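Local coordinates for sensor histidine kinase DcuS (Escherichia coli, PDB 3BY8), which senses C4-dicarboxylates such as fumarate and malate through its periplasmic domain and activates the response regulator DcuR by phosphorylation, at residues A[34-48]-A[59-72]. Residues are numbered along the deposited sequence; the frame is centred on the assembly and turned at random. Where two conformers were deposited one is given.
Sequences LQKKPQESGIQAIAE and IVVTDMQSLRYSHP. With LMR ((2S)-2-hydroxybutanedioic acid), chain B.
Tyr69 carries its phenol between Leu34 and Pro38. At the root, its CB lies 3.8 Å from Ile43 CD1. The ring is sandwiched next: Leu34 CD2 sits 3.8 Å from the ring centroid, a CH-pi contact over the centre of one face with CD1 and CE1 as its nearest ring atoms, while Pro38 CA makes a second over the opposite face, displaced toward the rim. On that side Tyr69 CE1 also meets Pro38 CG (3.8 Å). At the tip, OH donates to Lys36 O (2.9 Å), standing above that carbonyl's plane rather than on a lone pair. A phenylalanine here would probably keep the sandwich but leave Lys36 O without this donor.

Two residues on, the backbone of His71 is met by Gln44, at the start of helix 43-53. Gln44 CG is anti to the backbone N (chi1 176°) and the chain bends at chi2, which brings the amide alongside: OE1 accepts from His71 N in plane on a lone pair (2.9 Å, N-H...acceptor angle 155°), and NE2 donates to His71 O (2.8 Å, 162°). Two bonds of opposite sense should fix which way round the amide lies. Water 1 bridges Gln44 N and Tyr69 O.

Between these anchors Ser70 OG donates to Ile59 O and accepts from Val61 N, tying the loop to the edge strand of the Cache-domain sheet, with Ala47 CB against it.

The CB atoms of Arg68 and His71 point away from 34-48, and their side chains end at the bound malate: Arg68 NE and NH2 donate to malate O1A and O1B, and His71 NE2 donates to malate O4A at 2.8 Å. Gln44, a second-shell residue, thus probably positions His71 through its backbone, while Arg68 is steadied at most indirectly, through its neighbour Tyr69.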
# COMPACT_ATOMS: atom_id res chain seq x y z
N LEU A 34 10.52 4.07 -8.91
CA LEU A 34 9.35 4.59 -9.58
C LEU A 34 9.82 5.23 -10.88
O LEU A 34 9.01 5.58 -11.73
CB LEU A 34 8.63 5.61 -8.68
CG LEU A 34 7.81 4.95 -7.56
CD1 LEU A 34 7.29 6.01 -6.59
CD2 LEU A 34 6.67 4.16 -8.17
N GLN A 35 11.14 5.38 -11.02
CA GLN A 35 11.65 5.94 -12.28
C GLN A 35 11.98 4.79 -13.24
O GLN A 35 12.11 4.99 -14.45
CB GLN A 35 12.92 6.76 -12.02
CG GLN A 35 12.73 7.96 -11.12
CD GLN A 35 14.04 8.48 -10.57
OE1 GLN A 35 14.99 8.73 -11.31
NE2 GLN A 35 14.10 8.66 -9.25
N LYS A 36 12.12 3.60 -12.67
CA LYS A 36 12.45 2.40 -13.43
C LYS A 36 11.21 1.70 -13.95
O LYS A 36 10.10 2.26 -13.96
CB LYS A 36 13.21 1.42 -12.53
CG LYS A 36 14.27 2.06 -11.66
CD LYS A 36 14.81 1.06 -10.64
CE LYS A 36 15.83 1.71 -9.72
NZ LYS A 36 16.37 0.75 -8.71
N LYS A 37 11.40 0.47 -14.40
CA LYS A 37 10.31 -0.35 -14.89
C LYS A 37 9.83 -1.11 -13.66
O LYS A 37 10.62 -1.45 -12.78
CB LYS A 37 10.80 -1.31 -15.97
CG LYS A 37 10.96 -0.67 -17.34
CD LYS A 37 11.75 0.64 -17.31
CE LYS A 37 13.24 0.44 -17.05
NZ LYS A 37 13.57 -0.07 -15.69
N PRO A 38 8.52 -1.36 -13.57
CA PRO A 38 8.01 -2.09 -12.41
C PRO A 38 8.80 -3.37 -12.13
O PRO A 38 9.29 -3.58 -11.03
CB PRO A 38 6.56 -2.38 -12.80
CG PRO A 38 6.20 -1.20 -13.64
CD PRO A 38 7.43 -1.01 -14.50
N GLN A 39 8.96 -4.19 -13.17
CA GLN A 39 9.67 -5.46 -13.05
C GLN A 39 11.13 -5.37 -12.60
O GLN A 39 11.70 -6.37 -12.16
CB GLN A 39 9.58 -6.23 -14.37
CG GLN A 39 8.22 -6.89 -14.58
CD GLN A 39 7.96 -7.28 -16.03
OE1 GLN A 39 8.79 -7.93 -16.67
NE2 GLN A 39 6.80 -6.89 -16.55
N GLU A 40 11.74 -4.19 -12.68
CA GLU A 40 13.14 -4.05 -12.28
C GLU A 40 13.33 -2.97 -11.22
O GLU A 40 14.31 -2.22 -11.28
CB GLU A 40 13.99 -3.72 -13.51
CG GLU A 40 13.23 -3.80 -14.83
CD GLU A 40 14.06 -3.32 -16.02
OE1 GLU A 40 13.51 -3.26 -17.14
OE2 GLU A 40 15.25 -3.01 -15.82
N SER A 41 12.43 -2.91 -10.25
CA SER A 41 12.49 -1.89 -9.19
C SER A 41 13.38 -2.19 -7.99
O SER A 41 14.41 -1.55 -7.80
CB SER A 41 11.08 -1.58 -8.68
OG SER A 41 10.21 -1.21 -9.73
N GLY A 42 12.96 -3.16 -7.18
CA GLY A 42 13.67 -3.50 -5.97
C GLY A 42 12.66 -3.25 -4.87
O GLY A 42 12.87 -3.57 -3.69
N ILE A 43 11.53 -2.68 -5.28
CA ILE A 43 10.43 -2.34 -4.41
C ILE A 43 9.73 -3.59 -3.86
O ILE A 43 9.42 -3.67 -2.66
CB ILE A 43 9.43 -1.43 -5.18
CG1 ILE A 43 10.17 -0.16 -5.65
CG2 ILE A 43 8.25 -1.07 -4.30
CD1 ILE A 43 9.36 0.78 -6.51
N GLN A 44 9.52 -4.58 -4.72
CA GLN A 44 8.89 -5.83 -4.32
C GLN A 44 9.56 -6.43 -3.08
O GLN A 44 8.89 -6.80 -2.12
CB GLN A 44 8.93 -6.82 -5.48
CG GLN A 44 8.38 -8.20 -5.13
CD GLN A 44 6.86 -8.23 -5.02
OE1 GLN A 44 6.19 -7.19 -5.08
NE2 GLN A 44 6.31 -9.43 -4.84
N ALA A 45 10.90 -6.51 -3.10
CA ALA A 45 11.67 -7.07 -1.99
C ALA A 45 11.43 -6.36 -0.65
O ALA A 45 11.21 -7.01 0.38
CB ALA A 45 13.16 -7.03 -2.32
N ILE A 46 11.46 -5.04 -0.68
CA ILE A 46 11.26 -4.25 0.53
C ILE A 46 9.82 -4.36 1.01
O ILE A 46 9.57 -4.57 2.20
CB ILE A 46 11.61 -2.78 0.28
CG1 ILE A 46 13.09 -2.67 -0.09
CG2 ILE A 46 11.27 -1.94 1.51
CD1 ILE A 46 13.49 -1.31 -0.59
N ALA A 47 8.88 -4.23 0.08
CA ALA A 47 7.46 -4.32 0.41
C ALA A 47 7.13 -5.65 1.11
O ALA A 47 6.39 -5.68 2.09
CB ALA A 47 6.60 -4.14 -0.85
N GLU A 48 7.69 -6.75 0.63
CA GLU A 48 7.43 -8.06 1.24
C GLU A 48 7.96 -8.28 2.68
O GLU A 48 7.25 -8.85 3.53
CB GLU A 48 7.93 -9.15 0.30
CG GLU A 48 7.09 -9.25 -0.96
CD GLU A 48 5.68 -9.73 -0.66
OE1 GLU A 48 5.56 -10.86 -0.15
OE2 GLU A 48 4.70 -8.98 -0.92
N ILE A 59 1.27 -4.95 0.66
CA ILE A 59 1.87 -3.61 0.55
C ILE A 59 2.10 -3.43 -0.94
O ILE A 59 2.98 -4.05 -1.55
CB ILE A 59 3.21 -3.48 1.31
CG1 ILE A 59 2.97 -3.62 2.82
CG2 ILE A 59 3.82 -2.11 0.98
CD1 ILE A 59 4.24 -3.38 3.66
N VAL A 60 1.27 -2.59 -1.56
CA VAL A 60 1.31 -2.34 -2.98
C VAL A 60 1.66 -0.87 -3.29
O VAL A 60 0.91 0.04 -2.98
CB VAL A 60 -0.07 -2.67 -3.60
CG1 VAL A 60 -0.18 -2.17 -5.04
CG2 VAL A 60 -0.28 -4.18 -3.54
N VAL A 61 2.82 -0.66 -3.90
CA VAL A 61 3.26 0.67 -4.29
C VAL A 61 2.84 0.85 -5.73
O VAL A 61 3.00 -0.07 -6.52
CB VAL A 61 4.79 0.75 -4.23
CG1 VAL A 61 5.30 2.06 -4.85
CG2 VAL A 61 5.23 0.62 -2.83
N THR A 62 2.27 2.00 -6.08
CA THR A 62 1.89 2.28 -7.46
C THR A 62 2.44 3.62 -7.92
O THR A 62 2.86 4.46 -7.10
CB THR A 62 0.36 2.35 -7.69
OG1 THR A 62 -0.14 3.63 -7.27
CG2 THR A 62 -0.35 1.25 -6.94
N ASP A 63 2.46 3.81 -9.24
CA ASP A 63 2.81 5.10 -9.81
C ASP A 63 1.51 5.93 -9.93
O ASP A 63 0.43 5.50 -9.42
CB ASP A 63 3.50 4.96 -11.19
CG ASP A 63 2.66 4.23 -12.22
OD1 ASP A 63 1.41 4.22 -12.17
OD2 ASP A 63 3.31 3.68 -13.14
N MET A 64 1.57 7.09 -10.61
CA MET A 64 0.41 7.96 -10.72
C MET A 64 -0.71 7.49 -11.66
O MET A 64 -1.79 8.08 -11.71
CB MET A 64 0.86 9.38 -11.08
CG MET A 64 1.69 10.02 -9.96
SD MET A 64 0.83 10.12 -8.33
CE MET A 64 -0.66 11.12 -8.78
N GLN A 65 -0.46 6.41 -12.38
CA GLN A 65 -1.47 5.83 -13.26
C GLN A 65 -2.03 4.57 -12.59
O GLN A 65 -2.85 3.87 -13.17
CB GLN A 65 -0.85 5.47 -14.61
CG GLN A 65 -0.54 6.68 -15.50
CD GLN A 65 0.55 7.57 -14.96
OE1 GLN A 65 1.69 7.14 -14.79
NE2 GLN A 65 0.22 8.82 -14.69
N SER A 66 -1.56 4.31 -11.37
CA SER A 66 -1.96 3.16 -10.55
C SER A 66 -1.28 1.82 -10.89
O SER A 66 -1.71 0.77 -10.40
CB SER A 66 -3.49 3.02 -10.54
OG SER A 66 -3.97 2.20 -11.58
N LEU A 67 -0.24 1.84 -11.72
CA LEU A 67 0.49 0.60 -12.03
C LEU A 67 1.24 0.11 -10.82
O LEU A 67 1.95 0.88 -10.17
CB LEU A 67 1.52 0.81 -13.14
CG LEU A 67 1.01 0.94 -14.55
CD1 LEU A 67 2.23 0.79 -15.45
CD2 LEU A 67 -0.05 -0.12 -14.85
N ARG A 68 1.15 -1.19 -10.53
CA ARG A 68 1.80 -1.75 -9.35
C ARG A 68 3.29 -2.00 -9.45
O ARG A 68 3.76 -2.51 -10.48
CB ARG A 68 1.16 -3.09 -8.98
CG ARG A 68 -0.34 -3.09 -8.78
CD ARG A 68 -0.68 -4.40 -8.14
NE ARG A 68 -2.12 -4.69 -8.09
CZ ARG A 68 -2.83 -5.14 -9.13
NH1 ARG A 68 -2.25 -5.34 -10.32
NH2 ARG A 68 -4.11 -5.44 -8.98
N TYR A 69 4.00 -1.66 -8.38
CA TYR A 69 5.43 -1.91 -8.27
C TYR A 69 5.71 -3.06 -7.29
O TYR A 69 6.84 -3.50 -7.13
CB TYR A 69 6.15 -0.65 -7.84
CG TYR A 69 6.53 0.19 -9.01
CD1 TYR A 69 5.56 0.78 -9.83
CD2 TYR A 69 7.87 0.35 -9.35
CE1 TYR A 69 5.93 1.50 -10.96
CE2 TYR A 69 8.25 1.07 -10.46
CZ TYR A 69 7.28 1.64 -11.26
OH TYR A 69 7.68 2.36 -12.36
N SER A 70 4.66 -3.52 -6.61
CA SER A 70 4.76 -4.62 -5.66
C SER A 70 3.38 -5.20 -5.43
O SER A 70 2.36 -4.52 -5.66
CB SER A 70 5.34 -4.15 -4.33
OG SER A 70 4.53 -3.16 -3.71
N HIS A 71 3.35 -6.47 -5.02
CA HIS A 71 2.10 -7.18 -4.70
C HIS A 71 2.50 -8.56 -4.19
O HIS A 71 3.50 -9.10 -4.64
CB HIS A 71 1.25 -7.39 -5.95
CG HIS A 71 -0.16 -7.81 -5.66
ND1 HIS A 71 -0.53 -9.13 -5.41
CD2 HIS A 71 -1.30 -7.09 -5.62
CE1 HIS A 71 -1.84 -9.18 -5.21
NE2 HIS A 71 -2.33 -7.95 -5.34
N PRO A 72 1.73 -9.14 -3.25
CA PRO A 72 2.11 -10.48 -2.77
C PRO A 72 2.18 -11.49 -3.91
O PRO A 72 2.94 -12.46 -3.82
CB PRO A 72 1.02 -10.82 -1.77
CG PRO A 72 0.68 -9.49 -1.18
CD PRO A 72 0.67 -8.57 -2.40
C1 LMR B . -4.43 -4.42 -5.58
O1A LMR B . -3.26 -4.66 -5.58
O1B LMR B . -5.07 -4.43 -6.66
C2 LMR B . -5.15 -4.49 -4.27
O2 LMR B . -6.63 -4.42 -4.45
C3 LMR B . -4.67 -5.65 -3.38
C4 LMR B . -5.38 -6.95 -3.79
O4A LMR B . -5.07 -7.49 -4.85
O4B LMR B . -6.33 -7.41 -3.08
O HOH W 1 9.39 -4.21 -7.41
O HOH W 2 2.87 -6.81 -0.69
O HOH W 3 3.75 -13.16 -0.97